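Local coordinates for protein lipase 2 (Yarrowia lipolytica, PDB 4JEI) that probably hydrolyses triacylglycerols as a lipase of the alpha/beta hydrolase fold, at residues R224-G229 against S245-I250. The protein carries 2 engineered substitutions. Sequence-based numbering, arbitrary orientation.
Sequences RITHRG and SGEVFI
Arg224 and Val248 meet where two parallel strands are laced together: the carbonyl O of Arg224 accepts the amide N of Val248 at 2.8 Å, while the Arg224 N donates a weak hydrogen bond to Gly246 O. The Arg224 guanidinium lies near the backbone leading into Glu247, its NH1 3.6 Å from Glu247 N. Opposite charges come near each other here without a salt bridge, Arg224 NH2 being 4.6 Å from Glu247 OE1. Ile225 turns to the other face of the sheet, where it runs alongside Val248 and its CG2 comes 3.7 Å from CD1 of Ile250; Phe18 of helix 12-27 covers both Ile225 and Val248. Thr226 is gripped at three points. Its N donates to Val248 O in a nearly straight bond (170°), its O accepts Ile250 N, and its hydroxyl donates to Glu247 OE2, which also takes the amide of Ser274. With chi1 at 64°, OG1 sits between backbone N and carbonyl carbon, at the edge of the Phe249 ring. His227 sets CD2 3.8 Å from CG2 of Ile250, while its ND1 bonds to Asn288 O. Beyond the strand end, Arg228 N still donates a hydrogen bond to Ile250 O. CG of Arg228 lies 3.5 Å from CZ of Phe249, approaching the ring obliquely. Were Phe249 cut back to an alanine, the Thr226 hydroxyl and CG of Arg228 would probably both lose the ring beside them. The two strands, 222-227 and 247-250, are neighbours in the central mixed sheet of the alpha/beta hydrolase fold, and His227 borders a probable Ser162-His289-Asp230 catalytic triad.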
ATOM      1  N   ARG A 224       0.793   5.973  -4.071  1.00 47.68           N
ATOM      2  CA  ARG A 224       1.044   4.664  -4.645  1.00 47.34           C
ATOM      3  C   ARG A 224       2.484   4.643  -5.148  1.00 51.27           C
ATOM      4  O   ARG A 224       2.784   5.245  -6.179  1.00 50.58           O
ATOM      5  CB  ARG A 224       0.064   4.415  -5.791  1.00 47.46           C
ATOM      6  CG  ARG A 224      -1.215   3.688  -5.390  1.00 55.32           C
ATOM      7  CD  ARG A 224      -2.137   3.389  -6.574  1.00 54.88           C
ATOM      8  NE  ARG A 224      -1.401   3.000  -7.784  1.00 52.61           N
ATOM      9  CZ  ARG A 224      -1.196   3.807  -8.825  1.00 65.85           C
ATOM     10  NH1 ARG A 224      -1.671   5.038  -8.827  1.00 54.09           N
ATOM     11  NH2 ARG A 224      -0.496   3.374  -9.869  1.00 54.85           N
ATOM     12  N   ILE A 225       3.391   4.021  -4.389  1.00 48.03           N
ATOM     13  CA  ILE A 225       4.804   3.986  -4.769  1.00 47.74           C
ATOM     14  C   ILE A 225       5.092   2.813  -5.699  1.00 51.86           C
ATOM     15  O   ILE A 225       4.781   1.666  -5.368  1.00 52.01           O
ATOM     16  CB  ILE A 225       5.790   4.108  -3.569  1.00 50.68           C
ATOM     17  CG1 ILE A 225       5.441   5.325  -2.684  1.00 50.75           C
ATOM     18  CG2 ILE A 225       7.251   4.192  -4.052  1.00 51.46           C
ATOM     19  CD1 ILE A 225       6.073   5.329  -1.330  1.00 56.37           C
ATOM     20  N   THR A 226       5.637   3.121  -6.886  1.00 48.19           N
ATOM     21  CA  THR A 226       5.995   2.147  -7.917  1.00 47.81           C
ATOM     22  C   THR A 226       7.482   2.277  -8.248  1.00 52.08           C
ATOM     23  O   THR A 226       8.078   3.324  -7.997  1.00 51.64           O
ATOM     24  CB  THR A 226       5.111   2.306  -9.148  1.00 52.78           C
ATOM     25  OG1 THR A 226       5.360   3.583  -9.720  1.00 52.81           O
ATOM     26  CG2 THR A 226       3.631   2.141  -8.841  1.00 50.38           C
ATOM     27  N   HIS A 227       8.077   1.221  -8.811  1.00 49.14           N
ATOM     28  CA  HIS A 227       9.498   1.179  -9.133  1.00 49.05           C
ATOM     29  C   HIS A 227       9.740   0.646 -10.548  1.00 53.99           C
ATOM     30  O   HIS A 227       8.969  -0.184 -11.028  1.00 53.72           O
ATOM     31  CB  HIS A 227      10.223   0.333  -8.060  1.00 49.49           C
ATOM     32  CG  HIS A 227      11.629  -0.062  -8.380  1.00 52.60           C
ATOM     33  ND1 HIS A 227      12.001  -1.387  -8.449  1.00 54.34           N
ATOM     34  CD2 HIS A 227      12.711   0.708  -8.629  1.00 54.01           C
ATOM     35  CE1 HIS A 227      13.289  -1.387  -8.744  1.00 53.59           C
ATOM     36  NE2 HIS A 227      13.759  -0.148  -8.866  1.00 53.77           N
ATOM     37  N   ARG A 228      10.805   1.154 -11.213  1.00 51.12           N
ATOM     38  CA  ARG A 228      11.267   0.737 -12.540  1.00 51.30           C
ATOM     39  C   ARG A 228      11.464  -0.775 -12.558  1.00 55.63           C
ATOM     40  O   ARG A 228      12.164  -1.318 -11.697  1.00 55.19           O
ATOM     41  CB  ARG A 228      12.628   1.380 -12.845  1.00 52.67           C
ATOM     42  CG  ARG A 228      12.587   2.560 -13.794  1.00 65.22           C
ATOM     43  CD  ARG A 228      13.513   2.428 -14.998  1.00 74.79           C
ATOM     44  NE  ARG A 228      14.657   1.540 -14.773  1.00 81.92           N
ATOM     45  CZ  ARG A 228      15.624   1.325 -15.658  1.00 94.95           C
ATOM     46  NH1 ARG A 228      15.610   1.950 -16.830  1.00 83.52           N
ATOM     47  NH2 ARG A 228      16.612   0.485 -15.379  1.00 80.31           N
ATOM     48  N   GLY A 229      10.828  -1.438 -13.514  1.00 52.83           N
ATOM     49  CA  GLY A 229      10.955  -2.877 -13.679  1.00 53.01           C
ATOM     50  C   GLY A 229      10.029  -3.745 -12.859  1.00 57.46           C
ATOM     51  O   GLY A 229       9.958  -4.952 -13.106  1.00 57.40           O
ATOM     52  N   SER A 245      -5.410   7.251  -9.138  1.00 58.82           N
ATOM     53  CA  SER A 245      -4.290   8.189  -9.058  1.00 58.77           C
ATOM     54  C   SER A 245      -3.906   8.132  -7.545  1.00 63.19           C
ATOM     55  O   SER A 245      -4.726   7.653  -6.765  1.00 63.59           O
ATOM     56  CB  SER A 245      -4.752   9.590  -9.452  1.00 62.04           C
ATOM     57  OG  SER A 245      -5.332   9.599 -10.748  1.00 69.67           O
ATOM     58  N   GLY A 246      -2.716   8.557  -7.109  1.00 58.84           N
ATOM     59  CA  GLY A 246      -1.616   9.122  -7.872  1.00 58.04           C
ATOM     60  C   GLY A 246      -0.321   8.410  -7.565  1.00 60.05           C
ATOM     61  O   GLY A 246       0.057   8.226  -6.401  1.00 59.81           O
ATOM     62  N   GLU A 247       0.349   7.997  -8.631  1.00 54.82           N
ATOM     63  CA  GLU A 247       1.603   7.273  -8.604  1.00 53.79           C
ATOM     64  C   GLU A 247       2.793   8.136  -8.150  1.00 55.85           C
ATOM     65  O   GLU A 247       2.839   9.340  -8.413  1.00 55.39           O
ATOM     66  CB  GLU A 247       1.847   6.718 -10.008  1.00 55.06           C
ATOM     67  CG  GLU A 247       3.011   5.764 -10.133  1.00 63.16           C
ATOM     68  CD  GLU A 247       3.287   5.288 -11.542  1.00 80.18           C
ATOM     69  OE1 GLU A 247       2.539   5.665 -12.475  1.00 73.00           O
ATOM     70  OE2 GLU A 247       4.284   4.557 -11.715  1.00 73.07           O
ATOM     71  N   VAL A 248       3.745   7.489  -7.456  1.00 50.71           N
ATOM     72  CA  VAL A 248       5.036   8.014  -7.006  1.00 49.94           C
ATOM     73  C   VAL A 248       6.014   6.977  -7.570  1.00 52.95           C
ATOM     74  O   VAL A 248       5.990   5.815  -7.161  1.00 52.56           O
ATOM     75  CB  VAL A 248       5.146   8.189  -5.463  1.00 53.42           C
ATOM     76  CG1 VAL A 248       6.540   8.663  -5.059  1.00 52.99           C
ATOM     77  CG2 VAL A 248       4.081   9.151  -4.939  1.00 53.09           C
ATOM     78  N   PHE A 249       6.804   7.372  -8.568  1.00 48.92           N
ATOM     79  CA  PHE A 249       7.689   6.462  -9.287  1.00 48.50           C
ATOM     80  C   PHE A 249       9.182   6.588  -8.997  1.00 52.90           C
ATOM     81  O   PHE A 249       9.769   7.661  -9.156  1.00 52.48           O
ATOM     82  CB  PHE A 249       7.389   6.569 -10.792  1.00 49.98           C
ATOM     83  CG  PHE A 249       8.131   5.671 -11.752  1.00 51.06           C
ATOM     84  CD1 PHE A 249       9.004   6.206 -12.691  1.00 53.80           C
ATOM     85  CD2 PHE A 249       7.889   4.304 -11.777  1.00 52.80           C
ATOM     86  CE1 PHE A 249       9.652   5.382 -13.615  1.00 54.50           C
ATOM     87  CE2 PHE A 249       8.551   3.479 -12.690  1.00 55.48           C
ATOM     88  CZ  PHE A 249       9.417   4.025 -13.609  1.00 53.57           C
ATOM     89  N   ILE A 250       9.795   5.462  -8.607  1.00 49.84           N
ATOM     90  CA  ILE A 250      11.236   5.352  -8.379  1.00 49.71           C
ATOM     91  C   ILE A 250      11.837   4.962  -9.745  1.00 54.75           C
ATOM     92  O   ILE A 250      11.813   3.784 -10.124  1.00 54.07           O
ATOM     93  CB  ILE A 250      11.590   4.332  -7.251  1.00 52.40           C
ATOM     94  CG1 ILE A 250      10.950   4.707  -5.900  1.00 52.50           C
ATOM     95  CG2 ILE A 250      13.109   4.155  -7.114  1.00 52.91           C
ATOM     96  CD1 ILE A 250      10.828   3.542  -4.923  1.00 58.83           C
TER